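Local coordinates for protein MHC I-like leukocyte 2 long form (Mus musculus, PDB 6A97) that binds heparan sulfate proteoglycans on the surface of fibroblasts as a GPI-anchored relative of MHC class I molecules, at residues L25-R30 with V44-D49; L52-N57 with R81-L86; T218-A223 with Q261-I266. All coordinates share one frame; numbering follows the deposited sequence.

Overall arrangement
Interactions 1 and 2 both belong to the class I platform, the first within its sheet, the second between sheet and helix. Interaction 1 pairs two adjacent antiparallel strands, and interaction 2 lays helix 75-96 on the next strand along, with centres about 10 Å apart and Ile-46 meeting both Phe-53 and Leu-86. Both are buried, but the first combines backbone hydrogen bonds with side chains on two unlike faces, whereas the second has no hydrogen bond across the contact and rests on aliphatic packing. Interaction 3, its centre about 30 Å from that of interaction 1, lies in the immunoglobulin-like domain; only partly buried, it backs a disulfide core with a polar surface of hydroxyls, arginines and a water.

Interaction 1: residues L25-R30 with V44-D49; sequences LRYNVR and VLIYVD
Tyr-47 and Asn-28 meet on the face of the sheet that also carries Arg-26 and Leu-45. Followed outward, the tyrosine first sets CB 3.9 Å from Arg-26 O. Its CG stands beside the backbone N and anti to the carbonyl carbon (chi1 -63°), which leans the ring toward the start of its own strand and hence toward Asn-28. CD2 lies by the same carbonyl, 3.9 Å from Arg-26 O, with that oxygen at the ring edge and in its plane. One atom further, CE2 reaches Asn-28 ND2 at 4.0 Å; the two side chains cross at about a right angle, amide and ring planes 57° apart. At the tip, OH is hydrogen-bonded to a polar side chain of the chain of another protein, probably the beta-2-microglobulin light chain. Asn-28 OD1 and Arg-26 NH2 both turn instead to Thr-116 OG1 on the neighbouring strand.

The opposite face is largely apolar. Tyr-27 lies alongside Ile-46, both pointing the same way, with CE2 3.5 Å from Ile-46 CD1, while Leu-25 CD1 touches the other branch, Ile-46 CG2, at 3.6 Å. Val-44 CG1 comes to the edge of the Tyr-27 ring and also packs 4.3 Å from Val-29 CG2. Helices 75-96 and 171-193 lie over this side, through Leu-86, Val-89 and Tyr-189 among others.

Between the faces, Arg-26 with Tyr-47 and Asn-28 with Leu-45 form antiparallel hydrogen-bonded pairs; Tyr-47 N to Arg-26 O, 2.8 Å and 174°, is almost straight. The two faces thus differ in chemistry: under the platform helices, Leu-25, Tyr-27, Val-29, Val-44 and Ile-46 make apolar contacts, whereas the other face is mixed, with Asn-28 and Arg-26 bonded to Thr-116 and the Tyr-47 hydroxyl to the partner chain, beside aliphatic Leu-45.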
loop_
_atom_site.group_PDB
_atom_site.type_symbol
_atom_site.label_atom_id
_atom_site.label_comp_id
_atom_site.label_asym_id
_atom_site.label_seq_id
_atom_site.Cartn_x
_atom_site.Cartn_y
_atom_site.Cartn_z
ATOM N N LEU A 25 8.733 5.457 -21.811
ATOM C CA LEU A 25 9.036 6.815 -22.244
ATOM C C LEU A 25 7.724 7.497 -22.590
ATOM O O LEU A 25 6.947 6.975 -23.385
ATOM C CB LEU A 25 9.979 6.816 -23.447
ATOM C CG LEU A 25 10.131 8.136 -24.208
ATOM C CD1 LEU A 25 10.625 9.237 -23.287
ATOM C CD2 LEU A 25 11.068 7.975 -25.399
ATOM N N ARG A 26 7.464 8.651 -21.986
ATOM C CA ARG A 26 6.202 9.346 -22.215
ATOM C C ARG A 26 6.408 10.829 -22.486
ATOM O O ARG A 26 7.105 11.516 -21.741
ATOM C CB ARG A 26 5.264 9.173 -21.019
ATOM C CG ARG A 26 3.921 9.882 -21.185
ATOM C CD ARG A 26 3.059 9.729 -19.936
ATOM N NE ARG A 26 2.722 8.333 -19.663
ATOM C CZ ARG A 26 1.606 7.733 -20.075
ATOM N NH1 ARG A 26 1.386 6.460 -19.773
ATOM N NH2 ARG A 26 0.708 8.404 -20.784
ATOM N N TYR A 27 5.794 11.306 -23.562
ATOM C CA TYR A 27 5.789 12.718 -23.911
ATOM C C TYR A 27 4.439 13.298 -23.547
ATOM O O TYR A 27 3.420 12.849 -24.073
ATOM C CB TYR A 27 6.035 12.929 -25.408
ATOM C CG TYR A 27 7.323 12.357 -25.955
ATOM C CD1 TYR A 27 7.430 11.004 -26.265
ATOM C CD2 TYR A 27 8.419 13.180 -26.207
ATOM C CE1 TYR A 27 8.597 10.478 -26.790
ATOM C CE2 TYR A 27 9.595 12.666 -26.732
ATOM C CZ TYR A 27 9.678 11.316 -27.020
ATOM O OH TYR A 27 10.841 10.793 -27.540
ATOM N N ASN A 28 4.417 14.271 -22.644
ATOM C CA ASN A 28 3.196 15.016 -22.368
ATOM C C ASN A 28 3.268 16.370 -23.062
ATOM O O ASN A 28 4.080 17.224 -22.699
ATOM C CB ASN A 28 2.979 15.180 -20.864
ATOM C CG ASN A 28 2.307 13.966 -20.243
ATOM O OD1 ASN A 28 2.134 12.943 -20.898
ATOM N ND2 ASN A 28 1.925 14.077 -18.979
ATOM N N VAL A 29 2.429 16.549 -24.077
ATOM C CA VAL A 29 2.471 17.741 -24.914
ATOM C C VAL A 29 1.216 18.572 -24.717
ATOM O O VAL A 29 0.107 18.035 -24.642
ATOM C CB VAL A 29 2.606 17.377 -26.414
ATOM C CG1 VAL A 29 2.696 18.626 -27.271
ATOM C CG2 VAL A 29 3.815 16.483 -26.646
ATOM N N ARG A 30 1.379 19.886 -24.638
ATOM C CA ARG A 30 0.223 20.768 -24.553
ATOM C C ARG A 30 0.458 22.071 -25.312
ATOM O O ARG A 30 1.521 22.672 -25.196
ATOM C CB ARG A 30 -0.111 21.064 -23.093
ATOM C CG ARG A 30 -1.136 22.160 -22.916
ATOM C CD ARG A 30 -1.661 22.191 -21.498
ATOM N NE ARG A 30 -0.597 22.436 -20.532
ATOM C CZ ARG A 30 -0.291 23.636 -20.047
ATOM N NH1 ARG A 30 -0.976 24.706 -20.437
ATOM N NH2 ARG A 30 0.691 23.765 -19.161
ATOM N N VAL A 44 6.464 20.792 -23.901
ATOM C CA VAL A 44 6.758 19.375 -24.013
ATOM C C VAL A 44 7.487 18.912 -22.764
ATOM O O VAL A 44 8.530 19.461 -22.404
ATOM C CB VAL A 44 7.619 19.051 -25.261
ATOM C CG1 VAL A 44 7.791 17.544 -25.401
ATOM C CG2 VAL A 44 6.996 19.643 -26.528
ATOM N N LEU A 45 6.919 17.910 -22.106
ATOM C CA LEU A 45 7.512 17.322 -20.915
ATOM C C LEU A 45 7.775 15.852 -21.176
ATOM O O LEU A 45 6.885 15.122 -21.629
ATOM C CB LEU A 45 6.594 17.492 -19.703
ATOM C CG LEU A 45 6.249 18.925 -19.303
ATOM C CD1 LEU A 45 5.211 18.940 -18.192
ATOM C CD2 LEU A 45 7.503 19.664 -18.871
ATOM N N ILE A 46 8.995 15.416 -20.891
ATOM C CA ILE A 46 9.389 14.042 -21.165
ATOM C C ILE A 46 9.638 13.274 -19.874
ATOM O O ILE A 46 10.439 13.696 -19.032
ATOM C CB ILE A 46 10.651 13.994 -22.037
ATOM C CG1 ILE A 46 10.358 14.565 -23.424
ATOM C CG2 ILE A 46 11.161 12.576 -22.157
ATOM C CD1 ILE A 46 11.503 14.395 -24.391
ATOM N N TYR A 47 8.941 12.150 -19.726
ATOM C CA TYR A 47 9.051 11.308 -18.540
ATOM C C TYR A 47 9.680 9.957 -18.856
ATOM O O TYR A 47 9.254 9.266 -19.780
ATOM C CB TYR A 47 7.673 11.084 -17.909
ATOM C CG TYR A 47 7.014 12.349 -17.420
ATOM C CD1 TYR A 47 7.070 12.704 -16.079
ATOM C CD2 TYR A 47 6.354 13.199 -18.303
ATOM C CE1 TYR A 47 6.476 13.859 -15.623
ATOM C CE2 TYR A 47 5.760 14.364 -17.860
ATOM C CZ TYR A 47 5.829 14.686 -16.516
ATOM O OH TYR A 47 5.243 15.837 -16.061
ATOM N N VAL A 48 10.698 9.588 -18.086
ATOM C CA VAL A 48 11.250 8.242 -18.148
ATOM C C VAL A 48 10.916 7.516 -16.852
ATOM O O VAL A 48 11.301 7.964 -15.768
ATOM C CB VAL A 48 12.771 8.243 -18.360
ATOM C CG1 VAL A 48 13.265 6.825 -18.624
ATOM C CG2 VAL A 48 13.142 9.157 -19.511
ATOM N N ASP A 49 10.182 6.411 -16.974
ATOM C CA ASP A 49 9.739 5.629 -15.823
ATOM C C ASP A 49 9.009 6.518 -14.822
ATOM O O ASP A 49 9.256 6.451 -13.618
ATOM C CB ASP A 49 10.927 4.919 -15.168
ATOM C CG ASP A 49 11.599 3.930 -16.111
ATOM O OD1 ASP A 49 10.925 3.446 -17.047
ATOM O OD2 ASP A 49 12.799 3.640 -15.924
#

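Interaction 2: residues L52-N57 with R81-L86; sequences LFLKYN and RETNNL
Leu-86 drives CD2 against the strand: it sits 3.6 Å from Tyr-56 CB and equally 3.6 Å from Lys-55 C, with Leu-54 CB a little further at 4.0 Å. With CG anti to the backbone N (chi1 174°) the side chain reaches toward the strand, and CD2 rests against its backbone. Leu-54 answers from the strand with both its branches. CD1 slants across Glu-82, 4.0 Å from its CB, and CD2 approaches Thr-83 CG2 at 4.1 Å, the two side chains roughly perpendicular. No hydrogen bond joins strand and helix.

This is the alpha-1 half of the class I platform, where a long helix lies on an antiparallel sheet; the short axes here make an angle of 48°. A classic beta bulge, with Phe-53 and Leu-54 both facing Ile-46, interrupts the strand just where the leucine enters the contact.

Glu-82 is buried, its carboxylate directed not to the strand but to Arg-188 of helix 171-193, which forms a salt bridge with OE1, and to Asn-85, whose ND2 donates to OE2 at 3.1 Å from above the carboxylate plane. The looser side is that of Thr-83 and Tyr-56, both partly exposed: Thr-83 OG1 bonds back to Cys-79 O within the helix, while the ring of Tyr-56 leads away from Leu-86.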
loop_
_atom_site.group_PDB
_atom_site.type_symbol
_atom_site.label_atom_id
_atom_site.label_comp_id
_atom_site.label_asym_id
_atom_site.label_seq_id
_atom_site.Cartn_x
_atom_site.Cartn_y
_atom_site.Cartn_z
ATOM N N LEU A 52 10.117 12.990 -14.447
ATOM C CA LEU A 52 10.357 14.079 -15.380
ATOM C C LEU A 52 11.844 14.147 -15.707
ATOM O O LEU A 52 12.692 14.198 -14.816
ATOM C CB LEU A 52 9.855 15.405 -14.806
ATOM C CG LEU A 52 10.082 16.633 -15.696
ATOM C CD1 LEU A 52 9.348 16.486 -17.027
ATOM C CD2 LEU A 52 9.653 17.907 -14.985
ATOM N N PHE A 53 12.151 14.120 -16.997
ATOM C CA PHE A 53 13.525 14.022 -17.448
ATOM C C PHE A 53 13.928 15.254 -18.252
ATOM O O PHE A 53 14.990 15.840 -18.032
ATOM C CB PHE A 53 13.706 12.741 -18.276
ATOM C CG PHE A 53 15.077 12.585 -18.871
ATOM C CD1 PHE A 53 16.210 12.716 -18.085
ATOM C CD2 PHE A 53 15.233 12.297 -20.216
ATOM C CE1 PHE A 53 17.470 12.572 -18.632
ATOM C CE2 PHE A 53 16.492 12.150 -20.767
ATOM C CZ PHE A 53 17.609 12.287 -19.975
ATOM N N LEU A 54 13.073 15.659 -19.182
ATOM C CA LEU A 54 13.388 16.794 -20.032
ATOM C C LEU A 54 12.168 17.673 -20.195
ATOM O O LEU A 54 11.030 17.196 -20.127
ATOM C CB LEU A 54 13.885 16.328 -21.407
ATOM C CG LEU A 54 15.244 15.639 -21.485
ATOM C CD1 LEU A 54 15.418 14.956 -22.842
ATOM C CD2 LEU A 54 16.351 16.656 -21.247
ATOM N N LYS A 55 12.410 18.954 -20.435
ATOM C CA LYS A 55 11.341 19.891 -20.719
ATOM C C LYS A 55 11.734 20.839 -21.841
ATOM O O LYS A 55 12.861 21.336 -21.871
ATOM C CB LYS A 55 10.977 20.722 -19.485
ATOM C CG LYS A 55 10.131 21.932 -19.871
ATOM C CD LYS A 55 9.803 22.838 -18.729
ATOM C CE LYS A 55 10.931 23.786 -18.410
ATOM N NZ LYS A 55 10.436 24.866 -17.507
ATOM N N TYR A 56 10.803 21.089 -22.753
ATOM C CA TYR A 56 10.920 22.217 -23.664
ATOM C C TYR A 56 9.647 23.027 -23.587
ATOM O O TYR A 56 8.557 22.491 -23.783
ATOM C CB TYR A 56 11.168 21.777 -25.109
ATOM C CG TYR A 56 11.066 22.927 -26.094
ATOM C CD1 TYR A 56 10.179 22.882 -27.160
ATOM C CD2 TYR A 56 11.852 24.069 -25.943
ATOM C CE1 TYR A 56 10.081 23.934 -28.060
ATOM C CE2 TYR A 56 11.758 25.132 -26.834
ATOM C CZ TYR A 56 10.870 25.054 -27.895
ATOM O OH TYR A 56 10.761 26.093 -28.795
ATOM N N ASN A 57 9.784 24.316 -23.305
ATOM C CA ASN A 57 8.630 25.199 -23.243
ATOM C C ASN A 57 8.778 26.344 -24.233
ATOM O O ASN A 57 9.570 27.255 -24.015
ATOM C CB ASN A 57 8.452 25.739 -21.822
ATOM C CG ASN A 57 7.160 26.515 -21.651
ATOM O OD1 ASN A 57 6.397 26.693 -22.603
ATOM N ND2 ASN A 57 6.898 26.962 -20.426
ATOM N N ARG A 81 23.316 17.732 -25.113
ATOM C CA ARG A 81 22.961 16.844 -26.210
ATOM C C ARG A 81 21.462 16.596 -26.288
ATOM O O ARG A 81 20.850 16.751 -27.344
ATOM C CB ARG A 81 23.695 15.509 -26.069
ATOM C CG ARG A 81 23.305 14.479 -27.124
ATOM C CD ARG A 81 24.115 13.195 -27.007
ATOM N NE ARG A 81 23.969 12.571 -25.694
ATOM C CZ ARG A 81 24.885 12.636 -24.731
ATOM N NH1 ARG A 81 26.019 13.293 -24.935
ATOM N NH2 ARG A 81 24.670 12.041 -23.565
ATOM N N GLU A 82 20.865 16.219 -25.165
ATOM C CA GLU A 82 19.493 15.745 -25.205
ATOM C C GLU A 82 18.471 16.873 -25.278
ATOM O O GLU A 82 17.375 16.662 -25.784
ATOM C CB GLU A 82 19.203 14.836 -24.005
ATOM C CG GLU A 82 19.993 13.523 -24.032
ATOM C CD GLU A 82 19.767 12.693 -25.299
ATOM O OE1 GLU A 82 20.591 11.793 -25.566
ATOM O OE2 GLU A 82 18.770 12.917 -26.020
ATOM N N THR A 83 18.812 18.069 -24.800
ATOM C CA THR A 83 17.913 19.203 -25.018
ATOM C C THR A 83 17.964 19.627 -26.488
ATOM O O THR A 83 16.954 20.031 -27.063
ATOM C CB THR A 83 18.245 20.414 -24.129
ATOM O OG1 THR A 83 19.616 20.775 -24.310
ATOM C CG2 THR A 83 17.972 20.102 -22.652
ATOM N N ASN A 84 19.135 19.520 -27.102
ATOM C CA ASN A 84 19.221 19.770 -28.535
ATOM C C ASN A 84 18.415 18.734 -29.332
ATOM O O ASN A 84 17.682 19.098 -30.244
ATOM C CB ASN A 84 20.672 19.785 -29.000
ATOM C CG ASN A 84 20.795 20.066 -30.486
ATOM O OD1 ASN A 84 20.598 21.199 -30.944
ATOM N ND2 ASN A 84 21.117 19.032 -31.250
ATOM N N ASN A 85 18.544 17.455 -28.978
ATOM C CA ASN A 85 17.711 16.401 -29.573
ATOM C C ASN A 85 16.220 16.644 -29.367
ATOM O O ASN A 85 15.399 16.338 -30.235
ATOM C CB ASN A 85 18.072 15.026 -29.002
ATOM C CG ASN A 85 19.399 14.513 -29.512
ATOM O OD1 ASN A 85 19.903 14.978 -30.536
ATOM N ND2 ASN A 85 19.968 13.537 -28.810
ATOM N N LEU A 86 15.877 17.196 -28.209
ATOM C CA LEU A 86 14.489 17.487 -27.874
ATOM C C LEU A 86 13.884 18.503 -28.841
ATOM O O LEU A 86 12.707 18.408 -29.203
ATOM C CB LEU A 86 14.396 17.994 -26.433
ATOM C CG LEU A 86 13.038 18.494 -25.940
ATOM C CD1 LEU A 86 11.954 17.452 -26.178
ATOM C CD2 LEU A 86 13.120 18.848 -24.467
#

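Interaction 3: residues T218-A223 with Q261-I266; sequences TLTCRA and QARVSI
Strands 217-226 and 260-268, the B and E strands of the C1-set immunoglobulin domain, pair here in antiparallel register. Cys-221 N donates to Val-264 O at 2.9 Å, and the return bond from Val-264 N closes the hydrogen-bonded pair; Leu-219 with Ile-266 and Ala-223 with Ala-262 repeat the pattern.

On the face carrying Thr-220 and Ser-265, these two hydroxyls meet tip to tip, Thr-220 OG1 to Ser-265 OG 2.7 Å. Each stands beside its own backbone N and anti to the carbonyl carbon (chi1 -59° and -68°), a shared setting that brings them together over a non-hydrogen-bonded pair.

Further along this face, Arg-222 and Gln-261 run side by side, pointing the same way. Arg-222 NH2 donates in the guanidinium plane to a lone pair of Gln-261 OE1, 2.7 Å away, although guanidinium and amide planes are turned 35° apart. Water 1 accepts from Arg-222 NE at 3.0 Å and donates to Gln-261 OE1 and to Ala-262 O, each 2.8 Å from it, tying the two side chains to the backbone. OE1 is thus gripped twice. Arg-222 NH2 and Gln-261 NE2 also bond to the backbone of the chain of another protein, probably beta-2-microglobulin, and NE2 is held by Ser-255 OG as well.

The other face is the domain core. Leu-219 CB packs 4.0 Å from Ile-266 CG1, and Cys-221 reaches across to Cys-278 in a disulfide, while Trp-235 touches Leu-219, Cys-221 and Ile-266 and donates from NE1 to Val-264 O. A disulfide spanning two facing sheets with a tryptophan packed against it is the hallmark of the immunoglobulin sandwich, here the alpha-3 domain of a class I heavy chain.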
loop_
_atom_site.group_PDB
_atom_site.type_symbol
_atom_site.label_atom_id
_atom_site.label_comp_id
_atom_site.label_asym_id
_atom_site.label_seq_id
_atom_site.Cartn_x
_atom_site.Cartn_y
_atom_site.Cartn_z
ATOM N N THR A 218 -6.369 11.994 16.306
ATOM C CA THR A 218 -6.032 11.687 14.924
ATOM C C THR A 218 -4.595 11.184 14.838
ATOM O O THR A 218 -3.654 11.902 15.181
ATOM C CB THR A 218 -6.212 12.911 14.009
ATOM O OG1 THR A 218 -7.588 13.312 14.012
ATOM C CG2 THR A 218 -5.795 12.581 12.583
ATOM N N LEU A 219 -4.438 9.936 14.407
ATOM C CA LEU A 219 -3.119 9.352 14.195
ATOM C C LEU A 219 -2.721 9.533 12.743
ATOM O O LEU A 219 -3.450 9.117 11.844
ATOM C CB LEU A 219 -3.109 7.865 14.560
ATOM C CG LEU A 219 -3.499 7.495 15.992
ATOM C CD1 LEU A 219 -3.561 5.978 16.163
ATOM C CD2 LEU A 219 -2.531 8.102 16.981
ATOM N N THR A 220 -1.573 10.150 12.505
ATOM C CA THR A 220 -1.129 10.359 11.135
ATOM C C THR A 220 0.196 9.664 10.871
ATOM O O THR A 220 1.190 9.900 11.561
ATOM C CB THR A 220 -0.992 11.849 10.808
ATOM O OG1 THR A 220 -2.260 12.488 10.996
ATOM C CG2 THR A 220 -0.532 12.042 9.365
ATOM N N CYS A 221 0.193 8.795 9.871
ATOM C CA CYS A 221 1.397 8.106 9.453
ATOM C C CYS A 221 1.928 8.714 8.160
ATOM O O CYS A 221 1.193 8.825 7.180
ATOM C CB CYS A 221 1.116 6.618 9.263
ATOM S SG CYS A 221 2.525 5.684 8.679
ATOM N N ARG A 222 3.197 9.114 8.162
ATOM C CA ARG A 222 3.828 9.655 6.961
ATOM C C ARG A 222 5.059 8.852 6.572
ATOM O O ARG A 222 5.878 8.507 7.422
ATOM C CB ARG A 222 4.220 11.118 7.158
ATOM C CG ARG A 222 3.046 12.056 7.393
ATOM C CD ARG A 222 3.537 13.474 7.657
ATOM N NE ARG A 222 4.087 14.081 6.447
ATOM C CZ ARG A 222 4.625 15.297 6.391
ATOM N NH1 ARG A 222 4.700 16.049 7.484
ATOM N NH2 ARG A 222 5.091 15.760 5.237
ATOM N N ALA A 223 5.182 8.558 5.283
ATOM C CA ALA A 223 6.368 7.894 4.761
ATOM C C ALA A 223 7.159 8.881 3.915
ATOM O O ALA A 223 6.599 9.519 3.034
ATOM C CB ALA A 223 5.984 6.669 3.944
ATOM N N GLN A 261 6.609 11.075 -1.060
ATOM C CA GLN A 261 6.117 10.782 0.269
ATOM C C GLN A 261 4.638 10.439 0.221
ATOM O O GLN A 261 3.976 10.625 -0.806
ATOM C CB GLN A 261 6.378 11.957 1.213
ATOM C CG GLN A 261 5.651 13.237 0.876
ATOM C CD GLN A 261 5.941 14.325 1.893
ATOM O OE1 GLN A 261 5.177 14.531 2.840
ATOM N NE2 GLN A 261 7.065 15.015 1.714
ATOM N N ALA A 262 4.132 9.920 1.334
ATOM C CA ALA A 262 2.743 9.479 1.414
ATOM C C ALA A 262 2.191 9.690 2.820
ATOM O O ALA A 262 2.945 9.921 3.768
ATOM C CB ALA A 262 2.626 8.020 1.004
ATOM N N ARG A 263 0.874 9.602 2.955
ATOM C CA ARG A 263 0.226 9.938 4.216
ATOM C C ARG A 263 -1.105 9.203 4.363
ATOM O O ARG A 263 -1.871 9.101 3.405
ATOM C CB ARG A 263 0.020 11.453 4.302
ATOM C CG ARG A 263 -0.996 11.918 5.327
ATOM C CD ARG A 263 -1.119 13.436 5.307
ATOM N NE ARG A 263 -1.521 13.932 3.993
ATOM C CZ ARG A 263 -1.409 15.199 3.601
ATOM N NH1 ARG A 263 -0.898 16.111 4.418
ATOM N NH2 ARG A 263 -1.805 15.555 2.388
ATOM N N VAL A 264 -1.356 8.661 5.554
ATOM C CA VAL A 264 -2.653 8.066 5.887
ATOM C C VAL A 264 -2.987 8.393 7.331
ATOM O O VAL A 264 -2.152 8.223 8.222
ATOM C CB VAL A 264 -2.677 6.526 5.703
ATOM C CG1 VAL A 264 -4.067 5.985 5.984
ATOM C CG2 VAL A 264 -2.260 6.134 4.306
ATOM N N SER A 265 -4.205 8.871 7.563
ATOM C CA SER A 265 -4.650 9.185 8.914
ATOM C C SER A 265 -5.875 8.373 9.313
ATOM O O SER A 265 -6.647 7.941 8.459
ATOM C CB SER A 265 -4.958 10.678 9.043
ATOM O OG SER A 265 -3.771 11.444 8.953
ATOM N N ILE A 266 -6.033 8.163 10.620
ATOM C CA ILE A 266 -7.229 7.550 11.188
ATOM C C ILE A 266 -7.597 8.273 12.472
ATOM O O ILE A 266 -6.761 8.955 13.066
ATOM C CB ILE A 266 -7.036 6.050 11.505
ATOM C CG1 ILE A 266 -5.838 5.854 12.437
ATOM C CG2 ILE A 266 -6.862 5.239 10.219
ATOM C CD1 ILE A 266 -5.635 4.421 12.887
HETATM O O HOH W 1 3.289 12.714 3.902
#